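Local coordinates for uncharacterized protein (PDB 3RQB) that is of unknown function but is probably an acyl-CoA thioesterase built of two hot dog domains, at residues Val129-Phe138 with Tyr150-Phe160. Sequence-based numbering, arbitrary orientation.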
ATOM      1  N   VAL B 129      22.493 -13.917   5.230  1.00 68.35           N
ATOM      2  CA  VAL B 129      23.247 -12.763   5.720  1.00 73.20           C
ATOM      3  C   VAL B 129      24.051 -13.081   6.979  1.00 74.66           C
ATOM      4  O   VAL B 129      23.720 -14.013   7.718  1.00 84.95           O
ATOM      5  CB  VAL B 129      22.306 -11.589   6.059  1.00 75.67           C
ATOM      6  CG1 VAL B 129      21.374 -11.303   4.896  1.00 76.64           C
ATOM      7  CG2 VAL B 129      21.502 -11.899   7.320  1.00 75.30           C
ATOM      8  N   PRO B 130      25.116 -12.304   7.227  1.00 64.24           N
ATOM      9  CA  PRO B 130      25.861 -12.455   8.481  1.00 65.17           C
ATOM     10  C   PRO B 130      25.031 -11.977   9.669  1.00 63.37           C
ATOM     11  O   PRO B 130      24.045 -11.270   9.473  1.00 54.68           O
ATOM     12  CB  PRO B 130      27.093 -11.556   8.271  1.00 59.56           C
ATOM     13  CG  PRO B 130      26.659 -10.562   7.245  1.00 55.80           C
ATOM     14  CD  PRO B 130      25.716 -11.294   6.338  1.00 56.33           C
ATOM     15  N   PRO B 131      25.417 -12.377  10.889  1.00 70.59           N
ATOM     16  CA  PRO B 131      24.720 -11.943  12.104  1.00 71.21           C
ATOM     17  C   PRO B 131      25.067 -10.496  12.446  1.00 72.30           C
ATOM     18  O   PRO B 131      26.093  -9.984  11.986  1.00 73.14           O
ATOM     19  CB  PRO B 131      25.280 -12.877  13.186  1.00 73.16           C
ATOM     20  CG  PRO B 131      26.085 -13.928  12.451  1.00 73.54           C
ATOM     21  CD  PRO B 131      26.527 -13.295  11.186  1.00 72.41           C
ATOM     22  N   PRO B 132      24.225  -9.845  13.265  1.00 69.25           N
ATOM     23  CA  PRO B 132      24.462  -8.469  13.723  1.00 70.11           C
ATOM     24  C   PRO B 132      25.841  -8.377  14.347  1.00 74.38           C
ATOM     25  O   PRO B 132      26.449  -7.311  14.389  1.00 78.08           O
ATOM     26  CB  PRO B 132      23.395  -8.273  14.804  1.00 62.20           C
ATOM     27  CG  PRO B 132      22.310  -9.214  14.426  1.00 55.66           C
ATOM     28  CD  PRO B 132      22.988 -10.411  13.826  1.00 58.47           C
ATOM     29  N   ALA B 133      26.321  -9.517  14.829  1.00 73.76           N
ATOM     30  CA  ALA B 133      27.662  -9.632  15.374  1.00 75.13           C
ATOM     31  C   ALA B 133      28.702  -9.167  14.359  1.00 72.69           C
ATOM     32  O   ALA B 133      29.511  -8.275  14.636  1.00 70.52           O
ATOM     33  CB  ALA B 133      27.933 -11.081  15.764  1.00 76.39           C
ATOM     34  N   ASP B 134      28.667  -9.777  13.180  1.00 73.81           N
ATOM     35  CA  ASP B 134      29.691  -9.549  12.172  1.00 76.34           C
ATOM     36  C   ASP B 134      29.549  -8.213  11.463  1.00 71.74           C
ATOM     37  O   ASP B 134      30.540  -7.636  11.023  1.00 66.90           O
ATOM     38  CB  ASP B 134      29.688 -10.691  11.168  1.00 81.97           C
ATOM     39  CG  ASP B 134      29.849 -12.032  11.837  1.00 87.13           C
ATOM     40  OD1 ASP B 134      30.357 -12.059  12.982  1.00 85.94           O
ATOM     41  OD2 ASP B 134      29.468 -13.052  11.224  1.00 90.21           O
ATOM     42  N   VAL B 135      28.318  -7.726  11.358  1.00 70.02           N
ATOM     43  CA  VAL B 135      28.068  -6.445  10.710  1.00 62.21           C
ATOM     44  C   VAL B 135      28.262  -5.306  11.693  1.00 63.90           C
ATOM     45  O   VAL B 135      27.689  -5.313  12.781  1.00 69.43           O
ATOM     46  CB  VAL B 135      26.645  -6.370  10.131  1.00 53.78           C
ATOM     47  CG1 VAL B 135      26.454  -5.071   9.359  1.00 44.30           C
ATOM     48  CG2 VAL B 135      26.377  -7.573   9.235  1.00 55.71           C
ATOM     49  N   PRO B 136      29.088  -4.326  11.311  1.00 58.96           N
ATOM     50  CA  PRO B 136      29.355  -3.109  12.086  1.00 58.06           C
ATOM     51  C   PRO B 136      28.201  -2.120  11.989  1.00 57.77           C
ATOM     52  O   PRO B 136      27.556  -2.014  10.943  1.00 57.96           O
ATOM     53  CB  PRO B 136      30.568  -2.519  11.379  1.00 56.49           C
ATOM     54  CG  PRO B 136      30.364  -2.910   9.954  1.00 57.04           C
ATOM     55  CD  PRO B 136      29.722  -4.282   9.983  1.00 54.71           C
ATOM     56  N   ARG B 137      27.954  -1.384  13.063  1.00 60.07           N
ATOM     57  CA  ARG B 137      26.944  -0.345  13.012  1.00 55.78           C
ATOM     58  C   ARG B 137      27.356   0.702  11.983  1.00 55.01           C
ATOM     59  O   ARG B 137      28.536   1.045  11.840  1.00 51.11           O
ATOM     60  CB  ARG B 137      26.745   0.303  14.379  1.00 54.27           C
ATOM     61  CG  ARG B 137      25.752   1.452  14.366  1.00 52.47           C
ATOM     62  CD  ARG B 137      25.640   2.138  15.718  1.00 52.50           C
ATOM     63  NE  ARG B 137      24.327   2.760  15.901  1.00 59.24           N
ATOM     64  CZ  ARG B 137      24.012   3.573  16.908  1.00 61.44           C
ATOM     65  NH1 ARG B 137      24.919   3.878  17.827  1.00 63.74           N
ATOM     66  NH2 ARG B 137      22.790   4.090  16.994  1.00 59.02           N
ATOM     67  N   PHE B 138      26.367   1.202  11.262  1.00 57.01           N
ATOM     68  CA  PHE B 138      26.606   2.170  10.210  1.00 65.49           C
ATOM     69  C   PHE B 138      26.312   3.576  10.710  1.00 67.19           C
ATOM     70  O   PHE B 138      25.215   3.858  11.175  1.00 63.21           O
ATOM     71  CB  PHE B 138      25.721   1.836   9.010  1.00 74.17           C
ATOM     72  CG  PHE B 138      25.388   3.018   8.155  1.00 77.12           C
ATOM     73  CD1 PHE B 138      26.183   3.348   7.065  1.00 75.19           C
ATOM     74  CD2 PHE B 138      24.274   3.798   8.435  1.00 77.01           C
ATOM     75  CE1 PHE B 138      25.874   4.437   6.271  1.00 73.25           C
ATOM     76  CE2 PHE B 138      23.961   4.889   7.652  1.00 76.51           C
ATOM     77  CZ  PHE B 138      24.762   5.211   6.567  1.00 74.55           C
ATOM     78  N   TYR B 150      17.952   5.129  16.067  1.00 51.04           N
ATOM     79  CA  TYR B 150      17.999   3.770  15.548  1.00 54.74           C
ATOM     80  C   TYR B 150      19.410   3.237  15.505  1.00 63.27           C
ATOM     81  O   TYR B 150      20.368   3.984  15.274  1.00 67.28           O
ATOM     82  CB  TYR B 150      17.327   3.679  14.171  1.00 48.48           C
ATOM     83  CG  TYR B 150      15.869   4.044  14.257  1.00 47.44           C
ATOM     84  CD1 TYR B 150      14.909   3.085  14.564  1.00 50.38           C
ATOM     85  CD2 TYR B 150      15.457   5.358  14.088  1.00 44.27           C
ATOM     86  CE1 TYR B 150      13.572   3.423  14.674  1.00 52.80           C
ATOM     87  CE2 TYR B 150      14.126   5.710  14.193  1.00 49.04           C
ATOM     88  CZ  TYR B 150      13.182   4.742  14.488  1.00 55.45           C
ATOM     89  OH  TYR B 150      11.853   5.102  14.595  1.00 55.73           O
ATOM     90  N   HIS B 151      19.526   1.939  15.754  1.00 63.37           N
ATOM     91  CA  HIS B 151      20.794   1.257  15.601  1.00 61.10           C
ATOM     92  C   HIS B 151      20.738   0.420  14.331  1.00 52.92           C
ATOM     93  O   HIS B 151      20.090  -0.625  14.279  1.00 53.95           O
ATOM     94  CB  HIS B 151      21.082   0.369  16.816  1.00 61.72           C
ATOM     95  CG  HIS B 151      22.439  -0.265  16.791  1.00 60.97           C
ATOM     96  ND1 HIS B 151      22.717  -1.403  16.062  1.00 62.55           N
ATOM     97  CD2 HIS B 151      23.597   0.084  17.404  1.00 54.00           C
ATOM     98  CE1 HIS B 151      23.989  -1.724  16.227  1.00 60.63           C
ATOM     99  NE2 HIS B 151      24.544  -0.841  17.039  1.00 53.65           N
ATOM    100  N   VAL B 152      21.463   0.865  13.319  1.00 51.40           N
ATOM    101  CA  VAL B 152      21.468   0.177  12.040  1.00 54.19           C
ATOM    102  C   VAL B 152      22.842  -0.398  11.730  1.00 54.11           C
ATOM    103  O   VAL B 152      23.853   0.315  11.732  1.00 55.72           O
ATOM    104  CB  VAL B 152      21.071   1.125  10.896  1.00 58.86           C
ATOM    105  CG1 VAL B 152      21.019   0.370   9.577  1.00 62.08           C
ATOM    106  CG2 VAL B 152      19.744   1.799  11.204  1.00 56.59           C
ATOM    107  N   ARG B 153      22.881  -1.697  11.476  1.00 48.07           N
ATOM    108  CA  ARG B 153      24.069  -2.297  10.903  1.00 42.56           C
ATOM    109  C   ARG B 153      23.771  -2.511   9.415  1.00 39.28           C
ATOM    110  O   ARG B 153      22.916  -3.317   9.049  1.00 31.91           O
ATOM    111  CB  ARG B 153      24.416  -3.602  11.619  1.00 37.20           C
ATOM    112  CG  ARG B 153      23.847  -3.683  13.022  1.00 40.44           C
ATOM    113  CD  ARG B 153      24.372  -4.888  13.772  1.00 43.43           C
ATOM    114  NE  ARG B 153      25.569  -4.544  14.530  1.00 51.63           N
ATOM    115  CZ  ARG B 153      25.671  -4.658  15.850  1.00 62.74           C
ATOM    116  NH1 ARG B 153      24.653  -5.124  16.558  1.00 62.94           N
ATOM    117  NH2 ARG B 153      26.799  -4.318  16.462  1.00 72.16           N
ATOM    118  N   LEU B 154      24.450  -1.757   8.560  1.00 46.39           N
ATOM    119  CA  LEU B 154      24.198  -1.870   7.132  1.00 53.35           C
ATOM    120  C   LEU B 154      24.997  -3.006   6.521  1.00 56.88           C
ATOM    121  O   LEU B 154      26.201  -3.155   6.770  1.00 58.40           O
ATOM    122  CB  LEU B 154      24.499  -0.571   6.393  1.00 56.69           C
ATOM    123  CG  LEU B 154      24.183  -0.690   4.898  1.00 57.78           C
ATOM    124  CD1 LEU B 154      22.680  -0.716   4.639  1.00 53.63           C
ATOM    125  CD2 LEU B 154      24.826   0.440   4.138  1.00 65.47           C
ATOM    126  N   ILE B 155      24.300  -3.795   5.713  1.00 54.80           N
ATOM    127  CA  ILE B 155      24.832  -5.014   5.130  1.00 50.79           C
ATOM    128  C   ILE B 155      25.225  -4.781   3.688  1.00 59.42           C
ATOM    129  O   ILE B 155      26.392  -4.917   3.329  1.00 70.30           O
ATOM    130  CB  ILE B 155      23.815  -6.143   5.220  1.00 44.47           C
ATOM    131  CG1 ILE B 155      23.353  -6.289   6.681  1.00 49.01           C
ATOM    132  CG2 ILE B 155      24.399  -7.428   4.664  1.00 33.87           C
ATOM    133  CD1 ILE B 155      22.371  -7.413   6.925  1.00 48.66           C
ATOM    134  N   ARG B 156      24.248  -4.456   2.851  1.00 58.11           N
ATOM    135  CA  ARG B 156      24.546  -4.013   1.493  1.00 54.74           C
ATOM    136  C   ARG B 156      23.627  -2.853   1.127  1.00 54.96           C
ATOM    137  O   ARG B 156      22.804  -2.431   1.942  1.00 60.08           O
ATOM    138  CB  ARG B 156      24.389  -5.160   0.489  1.00 45.51           C
ATOM    139  CG  ARG B 156      22.965  -5.400   0.051  1.00 39.94           C
ATOM    140  CD  ARG B 156      22.891  -6.356  -1.118  1.00 38.44           C
ATOM    141  NE  ARG B 156      23.391  -5.763  -2.354  1.00 48.68           N
ATOM    142  CZ  ARG B 156      23.075  -6.201  -3.570  1.00 62.34           C
ATOM    143  NH1 ARG B 156      22.244  -7.230  -3.716  1.00 73.37           N
ATOM    144  NH2 ARG B 156      23.583  -5.611  -4.643  1.00 60.27           N
ATOM    145  N   GLY B 157      23.766  -2.348  -0.097  1.00 50.95           N
ATOM    146  CA  GLY B 157      22.867  -1.322  -0.598  1.00 56.61           C
ATOM    147  C   GLY B 157      22.900   0.071   0.020  1.00 59.39           C
ATOM    148  O   GLY B 157      21.893   0.522   0.570  1.00 61.59           O
ATOM    149  N   SER B 158      24.046   0.745  -0.020  1.00 55.66           N
ATOM    150  CA  SER B 158      24.085   2.134   0.438  1.00 54.69           C
ATOM    151  C   SER B 158      24.350   3.111  -0.702  1.00 52.95           C
ATOM    152  O   SER B 158      24.435   2.714  -1.869  1.00 51.89           O
ATOM    153  CB  SER B 158      25.106   2.338   1.567  1.00 56.52           C
ATOM    154  OG  SER B 158      26.423   2.006   1.159  1.00 60.64           O
ATOM    155  N   ALA B 159      24.452   4.391  -0.357  1.00 52.84           N
ATOM    156  CA  ALA B 159      24.912   5.402  -1.305  1.00 54.85           C
ATOM    157  C   ALA B 159      26.459   5.507  -1.330  1.00 51.62           C
ATOM    158  O   ALA B 159      27.034   6.266  -2.122  1.00 43.72           O
ATOM    159  CB  ALA B 159      24.275   6.750  -0.992  1.00 47.79           C
ATOM    160  N   PHE B 160      27.115   4.798  -0.410  1.00 50.20           N
ATOM    161  CA  PHE B 160      28.571   4.661  -0.410  1.00 55.69           C
ATOM    162  C   PHE B 160      29.101   3.360  -0.990  1.00 63.33           C
ATOM    163  O   PHE B 160      30.309   3.165  -1.104  1.00 68.38           O
ATOM    164  CB  PHE B 160      29.073   4.919   0.997  1.00 61.87           C
ATOM    165  CG  PHE B 160      28.434   6.123   1.605  1.00 70.05           C
ATOM    166  CD1 PHE B 160      27.240   6.010   2.307  1.00 69.79           C
ATOM    167  CD2 PHE B 160      28.974   7.388   1.397  1.00 69.66           C
ATOM    168  CE1 PHE B 160      26.620   7.132   2.839  1.00 64.43           C
ATOM    169  CE2 PHE B 160      28.361   8.515   1.927  1.00 66.13           C
ATOM    170  CZ  PHE B 160      27.184   8.388   2.650  1.00 60.63           C
TER
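R137 and H151 both place CG anti to the backbone N (chi1 177° in R137), and R137 then runs extended to NE, which carries its chain across one face of the H151 ring. R137 CG lies 4.0 Å from the ring centroid, a CH-pi contact. The guanidinium is turned 19° from the ring plane. R137 NH2 donates a hydrogen bond to Y150 O at 3.0 Å; the oxygen lies in the guanidinium plane, while the donor sits above the carbonyl plane. With an alanine here, H151 would probably lose the chain lying over that face, and Y150 O this donor. F138 N donates an almost straight hydrogen bond to V152 O, 2.7 Å long. F138 CB packs beside L154 CB at 3.8 Å. R153 bends at chi3 (92°), which brings NE to V135 O in a weak hydrogen bond of 2.9 Å. Its guanidinium lies between H151 and P132, and NH1 makes a salt bridge to E229. V135 CG2 meets I155 CG1 at 4.2 Å, with V129 and P130 also against I155. The other edge of strand 150-156 pairs with strand 168-174. The loop 129-138 thus lines the outer edge of an antiparallel sheet in the C-terminal hot dog domain.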